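Local coordinates for SusD superfamily protein (Bacteroides thetaiotaomicron VPI-5482, PDB 3HDX) that probably binds polysaccharide at the cell surface as an outer-membrane lipoprotein of the SusD family, serving carbohydrate uptake, at residues D131-T136 / G142-M147; E215-S220 / A371-A376. One frame throughout, in Å; residues are numbered along the deposited sequence. Where two conformers were deposited one is given.

The two contacts follow one another along the chain without nesting or crossing. From the N terminus, the chain passes through helix 104-129 into a long loop, and contact 1 (131-136 with 142-147) folds this loop back on itself, with five residues between the two segments, before helix 152-169 begins. Contact 2 opens later, on helix 213-226, and closes 150 residues further on against helix 363-376, so it ties the helices of the N-terminal half to those of the C-terminal SusD-family region. The first is a local loop closure and the second a long-range helix pairing; their centres lie 33 Å apart and their nearest atoms about 17 Å.

Contact 1: residues D131-T136 / G142-M147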
ATOM      1  N   ASP A 131      -2.545 -17.555  -5.096  1.00 11.52           N
ATOM      2  CA  ASP A 131      -1.647 -18.182  -6.036  1.00 11.62           C
ATOM      3  C   ASP A 131      -1.671 -17.397  -7.346  1.00 11.83           C
ATOM      4  O   ASP A 131      -2.741 -17.037  -7.835  1.00 12.22           O
ATOM      5  CB  ASP A 131      -2.063 -19.628  -6.330  1.00 13.25           C
ATOM      6  CG  ASP A 131      -2.041 -20.553  -5.123  1.00 11.88           C
ATOM      7  OD1 ASP A 131      -1.498 -20.229  -4.033  1.00 13.00           O
ATOM      8  OD2 ASP A 131      -2.588 -21.687  -5.312  1.00 18.07           O
ATOM      9  N   VAL A 132      -0.502 -17.160  -7.933  1.00 11.79           N
ATOM     10  CA  VAL A 132      -0.400 -16.455  -9.219  1.00 12.66           C
ATOM     11  C   VAL A 132       0.749 -17.077 -10.000  1.00 11.27           C
ATOM     12  O   VAL A 132       1.710 -17.589  -9.374  1.00 11.24           O
ATOM     13  CB  VAL A 132      -0.175 -14.911  -9.071  1.00 12.32           C
ATOM     14  CG1 VAL A 132      -1.317 -14.234  -8.323  1.00 13.06           C
ATOM     15  CG2 VAL A 132       1.165 -14.639  -8.380  1.00 13.53           C
ATOM     16  N   PRO A 133       0.688 -17.045 -11.359  1.00 13.14           N
ATOM     17  CA  PRO A 133       1.824 -17.650 -12.102  1.00 12.47           C
ATOM     18  C   PRO A 133       3.169 -16.932 -11.839  1.00 12.41           C
ATOM     19  O   PRO A 133       3.247 -15.691 -11.937  1.00 12.34           O
ATOM     20  CB  PRO A 133       1.422 -17.518 -13.578  1.00 13.38           C
ATOM     21  CG  PRO A 133      -0.029 -17.340 -13.550  1.00 14.63           C
ATOM     22  CD  PRO A 133      -0.465 -16.769 -12.239  1.00 12.73           C
ATOM     23  N   LEU A 134       4.175 -17.714 -11.439  1.00 11.65           N
ATOM     24  CA  LEU A 134       5.480 -17.136 -11.140  1.00 11.81           C
ATOM     25  C   LEU A 134       6.336 -17.087 -12.418  1.00 11.89           C
ATOM     26  O   LEU A 134       6.880 -18.097 -12.849  1.00 14.37           O
ATOM     27  CB  LEU A 134       6.168 -17.905 -10.018  1.00 12.38           C
ATOM     28  CG  LEU A 134       7.552 -17.370  -9.619  1.00 12.26           C
ATOM     29  CD1 LEU A 134       7.598 -15.867  -9.291  1.00 13.84           C
ATOM     30  CD2 LEU A 134       8.110 -18.259  -8.429  1.00 13.50           C
ATOM     31  N   VAL A 135       6.363 -15.915 -13.039  1.00 12.54           N
ATOM     32  CA  VAL A 135       7.128 -15.630 -14.248  1.00 12.47           C
ATOM     33  C   VAL A 135       8.397 -14.845 -13.846  1.00 12.18           C
ATOM     34  O   VAL A 135       8.310 -13.738 -13.301  1.00 13.75           O
ATOM     35  CB  VAL A 135       6.269 -14.860 -15.267  1.00 12.50           C
ATOM     36  CG1 VAL A 135       7.102 -14.576 -16.553  1.00 15.94           C
ATOM     37  CG2 VAL A 135       4.953 -15.632 -15.579  1.00 14.84           C
ATOM     38  N   THR A 136       9.570 -15.376 -14.176  1.00 12.47           N
ATOM     39  CA  THR A 136      10.859 -14.793 -13.755  1.00 11.59           C
ATOM     40  C   THR A 136      11.724 -14.286 -14.929  1.00 11.56           C
ATOM     41  O   THR A 136      12.927 -13.991 -14.757  1.00 13.80           O
ATOM     42  CB  THR A 136      11.652 -15.897 -12.970  1.00 12.79           C
ATOM     43  OG1 THR A 136      11.889 -16.995 -13.863  1.00 14.55           O
ATOM     44  CG2 THR A 136      10.859 -16.385 -11.746  1.00 14.05           C
ATOM     45  N   GLY A 142       1.197  -9.724 -25.794  1.00 37.24           N
ATOM     46  CA  GLY A 142       0.204 -10.495 -26.551  1.00 36.06           C
ATOM     47  C   GLY A 142       0.299 -11.984 -26.285  1.00 34.40           C
ATOM     48  O   GLY A 142      -0.542 -12.747 -26.747  1.00 35.65           O
ATOM     49  N   THR A 143       1.344 -12.416 -25.564  1.00 31.79           N
ATOM     50  CA  THR A 143       1.491 -13.797 -25.197  1.00 28.89           C
ATOM     51  C   THR A 143       1.625 -13.796 -23.663  1.00 26.62           C
ATOM     52  O   THR A 143       1.855 -12.739 -23.020  1.00 27.29           O
ATOM     53  CB  THR A 143       2.743 -14.430 -25.819  1.00 30.33           C
ATOM     54  OG1 THR A 143       3.943 -13.958 -25.151  1.00 31.86           O
ATOM     55  CG2 THR A 143       2.824 -14.125 -27.339  1.00 30.64           C
ATOM     56  N   PHE A 144       1.429 -14.963 -23.098  1.00 21.64           N
ATOM     57  CA  PHE A 144       1.698 -15.173 -21.676  1.00 19.34           C
ATOM     58  C   PHE A 144       2.211 -16.599 -21.524  1.00 18.37           C
ATOM     59  O   PHE A 144       1.693 -17.522 -22.194  1.00 18.43           O
ATOM     60  CB  PHE A 144       0.444 -14.944 -20.844  1.00 18.87           C
ATOM     61  CG  PHE A 144       0.721 -14.922 -19.383  1.00 18.13           C
ATOM     62  CD1 PHE A 144       1.291 -13.795 -18.818  1.00 19.86           C
ATOM     63  CD2 PHE A 144       0.452 -16.046 -18.587  1.00 18.42           C
ATOM     64  CE1 PHE A 144       1.613 -13.773 -17.431  1.00 18.74           C
ATOM     65  CE2 PHE A 144       0.734 -16.039 -17.204  1.00 18.83           C
ATOM     66  CZ  PHE A 144       1.318 -14.889 -16.623  1.00 19.03           C
ATOM     67  N   PRO A 145       3.245 -16.819 -20.663  1.00 17.34           N
ATOM     68  CA  PRO A 145       3.743 -18.194 -20.523  1.00 17.22           C
ATOM     69  C   PRO A 145       2.668 -19.214 -20.155  1.00 16.16           C
ATOM     70  O   PRO A 145       1.801 -18.910 -19.326  1.00 16.83           O
ATOM     71  CB  PRO A 145       4.782 -18.075 -19.383  1.00 17.04           C
ATOM     72  CG  PRO A 145       5.281 -16.643 -19.529  1.00 17.44           C
ATOM     73  CD  PRO A 145       4.058 -15.857 -19.889  1.00 17.01           C
ATOM     74  N   SER A 146       2.746 -20.406 -20.773  1.00 17.74           N
ATOM     75  CA  SER A 146       1.796 -21.492 -20.509  0.50 17.97           C
ATOM     76  C   SER A 146       2.254 -22.233 -19.261  1.00 18.12           C
ATOM     77  O   SER A 146       3.160 -23.100 -19.292  1.00 18.55           O
ATOM     78  CB  SER A 146       1.670 -22.456 -21.677  0.50 18.81           C
ATOM     79  OG  SER A 146       0.745 -23.468 -21.352  0.50 17.82           O
HETATM   80  N   MSE A 147       1.630 -21.874 -18.137  1.00 16.18           N
HETATM   81  CA  MSE A 147       1.966 -22.433 -16.836  1.00 15.53           C
HETATM   82  C   MSE A 147       0.799 -22.217 -15.881  1.00 15.61           C
HETATM   83  O   MSE A 147      -0.003 -21.294 -16.095  1.00 16.81           O
HETATM   84  CB  MSE A 147       3.252 -21.740 -16.297  1.00 15.78           C
HETATM   85  CG  MSE A 147       3.085 -20.258 -15.983  1.00 15.96           C
HETATM   86 SE   MSE A 147       4.561 -19.457 -15.060  0.75 12.43          SE
HETATM   87  CE  MSE A 147       4.572 -20.571 -13.532  1.00 17.93           C
TER
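Selenomethionine Met147 and Phe144 pack against segment 131-136 at Pro133 and Val135. SE of Met147 lies 3.9 Å from CG2 of Val135 and 4.0 Å from CB of Pro133, thus bridging alternate residues, while the terminal CE sits 3.5 Å from the carbonyl O of Leu134. The bend at chi3 (-58°) turns this methyl toward the Leu134 backbone. The Phe144 ring meets the same two residues with its CE2-CZ end: CB of Pro133 is at the ring edge, in its plane, and CG2 of Val135 lies 3.9 Å from CZ. The other branch of Val135, CG1, meets CG of Pro145 at 4.1 Å, and CD of Pro145 rests 3.5 Å above one face of the Phe144 ring, offset toward the rim. Both segments belong to the irregular connection between helix 104-129 and helix 152-169, which doubles back on itself, and apolar packing without a hydrogen bond joins them. Further out, Tyr79 and Tyr139 each meet the Phe144 ring edge-to-face. Tyr79 OH also hydrogen-bonds to Pro133 O, Tyr122 OH to Val135 O and Thr150 OG1 to Leu134 N; the Leu134 side chain packs on Val155 and Tyr158 of helix 152-169.

Contact 2: residues E215-S220 / A371-A376; sequences EAETYS and AEALCA
Glu217 and Ala373 mark the closest backbone approach of the two helices, with their CA atoms 5.4 Å apart. CB of Glu217 rests 3.8 Å from CB of Ala373, and CB of Ala216 lies 4.4 Å from the same methyl. The small side chain of Ala373 lets the axes of these segments come to 8.6 Å, with their N-to-C directions at 144°. This is the tight part of the contact, built from alanine methyls and the first carbon of a glutamate. One turn on from Ala216, Ser220 folds its hydroxyl back onto its own helix: OG donates to Ala216 O at 2.8 Å, tilted 33° from the carbonyl plane, while Ser220 N reaches that oxygen from the opposite face. The bond occupies the hydroxyl within its own helix, and the Ser220 side chain touches Ile366, Leu369 and Arg370 of helix 363-376.

The partly exposed side belongs to the outer length of Glu217. With CG anti to the backbone N (chi1 -162°) and a bend at chi2, the chain runs over Leu374, its CG 3.7 Å from CD2 of the leucine. The carboxylate continues past this methyl, OE2 lying 3.7 Å from Leu374 CD2, and OE2 also forms a salt bridge with Arg370 NE of the partner helix. One glutamate therefore lays its aliphatic part against a leucine and gives its charge to an arginine one turn earlier on the same helix. Leu374 also packs on Ala383 and Tyr386 of helix 380-391. An antiparallel but splayed helix pair, brought close by alanine and embedded among further helices, is in keeping with the TPR-like alpha-helical scaffold of SusD-family proteins.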
ATOM      1  N   GLU A 215      10.707 -12.198  11.756  1.00 12.97           N
ATOM      2  CA  GLU A 215      11.321 -11.434  10.669  1.00 13.47           C
ATOM      3  C   GLU A 215      10.622 -10.083  10.472  1.00 11.67           C
ATOM      4  O   GLU A 215      11.295  -9.035  10.270  1.00 13.26           O
ATOM      5  CB  GLU A 215      11.399 -12.232   9.372  1.00 15.60           C
ATOM      6  CG  GLU A 215      12.351 -13.404   9.478  1.00 17.86           C
ATOM      7  CD  GLU A 215      12.509 -14.208   8.151  1.00 22.65           C
ATOM      8  OE1 GLU A 215      12.044 -13.818   7.086  1.00 25.53           O
ATOM      9  OE2 GLU A 215      13.069 -15.293   8.167  1.00 29.39           O
ATOM     10  N   ALA A 216       9.285 -10.055  10.607  1.00 12.56           N
ATOM     11  CA  ALA A 216       8.572  -8.789  10.475  1.00 12.13           C
ATOM     12  C   ALA A 216       9.056  -7.772  11.527  1.00 12.41           C
ATOM     13  O   ALA A 216       9.206  -6.588  11.239  1.00 12.20           O
ATOM     14  CB  ALA A 216       7.053  -8.972  10.588  1.00 12.78           C
ATOM     15  N   GLU A 217       9.285  -8.246  12.743  1.00 11.83           N
ATOM     16  CA  GLU A 217       9.736  -7.373  13.833  1.00 11.68           C
ATOM     17  C   GLU A 217      11.135  -6.822  13.515  1.00 12.49           C
ATOM     18  O   GLU A 217      11.373  -5.609  13.651  1.00 12.68           O
ATOM     19  CB  GLU A 217       9.697  -8.146  15.165  1.00 14.37           C
ATOM     20  CG  GLU A 217       9.725  -7.285  16.424  1.00 16.10           C
ATOM     21  CD  GLU A 217      11.054  -6.673  16.744  1.00 17.77           C
ATOM     22  OE1 GLU A 217      12.097  -7.303  16.417  1.00 17.14           O
ATOM     23  OE2 GLU A 217      11.030  -5.537  17.347  1.00 19.08           O
ATOM     24  N   THR A 218      12.038  -7.702  13.060  1.00 11.80           N
ATOM     25  CA  THR A 218      13.414  -7.275  12.749  1.00 11.95           C
ATOM     26  C   THR A 218      13.457  -6.239  11.626  1.00 10.95           C
ATOM     27  O   THR A 218      14.157  -5.221  11.705  1.00 11.63           O
ATOM     28  CB  THR A 218      14.256  -8.501  12.345  1.00 14.46           C
ATOM     29  OG1 THR A 218      14.311  -9.396  13.465  1.00 18.10           O
ATOM     30  CG2 THR A 218      15.662  -8.051  11.954  1.00 16.31           C
ATOM     31  N   TYR A 219      12.703  -6.489  10.579  1.00 12.74           N
ATOM     32  CA  TYR A 219      12.668  -5.554   9.468  1.00 11.74           C
ATOM     33  C   TYR A 219      11.993  -4.237   9.820  1.00 12.05           C
ATOM     34  O   TYR A 219      12.467  -3.173   9.422  1.00 12.63           O
ATOM     35  CB  TYR A 219      12.008  -6.176   8.222  1.00 11.36           C
ATOM     36  CG  TYR A 219      12.767  -7.348   7.629  1.00 12.64           C
ATOM     37  CD1 TYR A 219      14.150  -7.288   7.426  1.00 13.24           C
ATOM     38  CD2 TYR A 219      12.097  -8.498   7.216  1.00 13.32           C
ATOM     39  CE1 TYR A 219      14.833  -8.370   6.863  1.00 14.36           C
ATOM     40  CE2 TYR A 219      12.767  -9.552   6.638  1.00 13.54           C
ATOM     41  CZ  TYR A 219      14.136  -9.490   6.478  1.00 13.65           C
ATOM     42  OH  TYR A 219      14.822 -10.538   5.873  1.00 16.92           O
ATOM     43  N   SER A 220      10.885  -4.285  10.563  1.00 12.19           N
ATOM     44  CA  SER A 220      10.208  -3.054  10.998  0.50 10.90           C
ATOM     45  C   SER A 220      11.159  -2.239  11.886  1.00 12.05           C
ATOM     46  O   SER A 220      11.260  -1.006  11.767  1.00 12.22           O
ATOM     47  CB  SER A 220       8.915  -3.389  11.759  0.50 10.36           C
ATOM     48  OG  SER A 220       7.974  -4.067  10.945  0.50  8.24           O
ATOM     49  N   ALA A 371       4.458  -3.241  16.659  1.00 11.17           N
ATOM     50  CA  ALA A 371       3.603  -3.573  17.821  1.00 11.42           C
ATOM     51  C   ALA A 371       2.859  -4.900  17.620  1.00 12.10           C
ATOM     52  O   ALA A 371       2.869  -5.771  18.487  1.00 11.55           O
ATOM     53  CB  ALA A 371       2.662  -2.417  18.156  1.00 12.22           C
ATOM     54  N   GLU A 372       2.234  -5.060  16.462  1.00 11.17           N
ATOM     55  CA  GLU A 372       1.555  -6.293  16.103  1.00 11.43           C
ATOM     56  C   GLU A 372       2.515  -7.491  16.209  1.00 12.38           C
ATOM     57  O   GLU A 372       2.167  -8.507  16.828  1.00 12.62           O
ATOM     58  CB  GLU A 372       1.002  -6.141  14.681  1.00 10.85           C
ATOM     59  CG  GLU A 372       0.456  -7.371  13.963  1.00 11.99           C
ATOM     60  CD  GLU A 372       0.065  -7.076  12.515  1.00 11.93           C
ATOM     61  OE1 GLU A 372      -0.178  -5.884  12.153  1.00 11.98           O
ATOM     62  OE2 GLU A 372      -0.018  -8.055  11.750  1.00 12.53           O
ATOM     63  N   ALA A 373       3.710  -7.351  15.619  1.00 11.29           N
ATOM     64  CA  ALA A 373       4.712  -8.417  15.611  1.00 11.66           C
ATOM     65  C   ALA A 373       5.170  -8.791  17.029  1.00 12.26           C
ATOM     66  O   ALA A 373       5.248  -9.955  17.376  1.00 12.46           O
ATOM     67  CB  ALA A 373       5.915  -8.041  14.718  1.00 12.56           C
ATOM     68  N   LEU A 374       5.384  -7.777  17.856  1.00 11.89           N
ATOM     69  CA  LEU A 374       5.841  -7.993  19.230  1.00 12.53           C
ATOM     70  C   LEU A 374       4.770  -8.748  20.029  1.00 13.28           C
ATOM     71  O   LEU A 374       5.083  -9.695  20.746  1.00 13.34           O
ATOM     72  CB  LEU A 374       6.247  -6.684  19.905  1.00 11.66           C
ATOM     73  CG  LEU A 374       7.577  -6.126  19.414  1.00 13.17           C
ATOM     74  CD1 LEU A 374       7.737  -4.665  19.800  1.00 13.34           C
ATOM     75  CD2 LEU A 374       8.753  -6.977  19.948  1.00 13.21           C
ATOM     76  N   CYS A 375       3.494  -8.388  19.843  1.00 13.70           N
ATOM     77  CA  CYS A 375       2.415  -9.172  20.461  1.00 14.55           C
ATOM     78  C   CYS A 375       2.400 -10.607  19.979  1.00 15.72           C
ATOM     79  O   CYS A 375       2.269 -11.549  20.790  1.00 16.35           O
ATOM     80  CB  CYS A 375       1.075  -8.557  20.177  1.00 14.07           C
ATOM     81  SG  CYS A 375       0.792  -7.049  21.100  1.00 17.23           S
ATOM     82  N   ALA A 376       2.557 -10.787  18.666  1.00 14.44           N
ATOM     83  CA  ALA A 376       2.586 -12.116  18.085  1.00 15.64           C
ATOM     84  C   ALA A 376       3.693 -13.003  18.686  1.00 16.03           C
ATOM     85  O   ALA A 376       3.527 -14.221  18.848  1.00 19.69           O
ATOM     86  CB  ALA A 376       2.676 -12.058  16.547  1.00 14.41           C
TER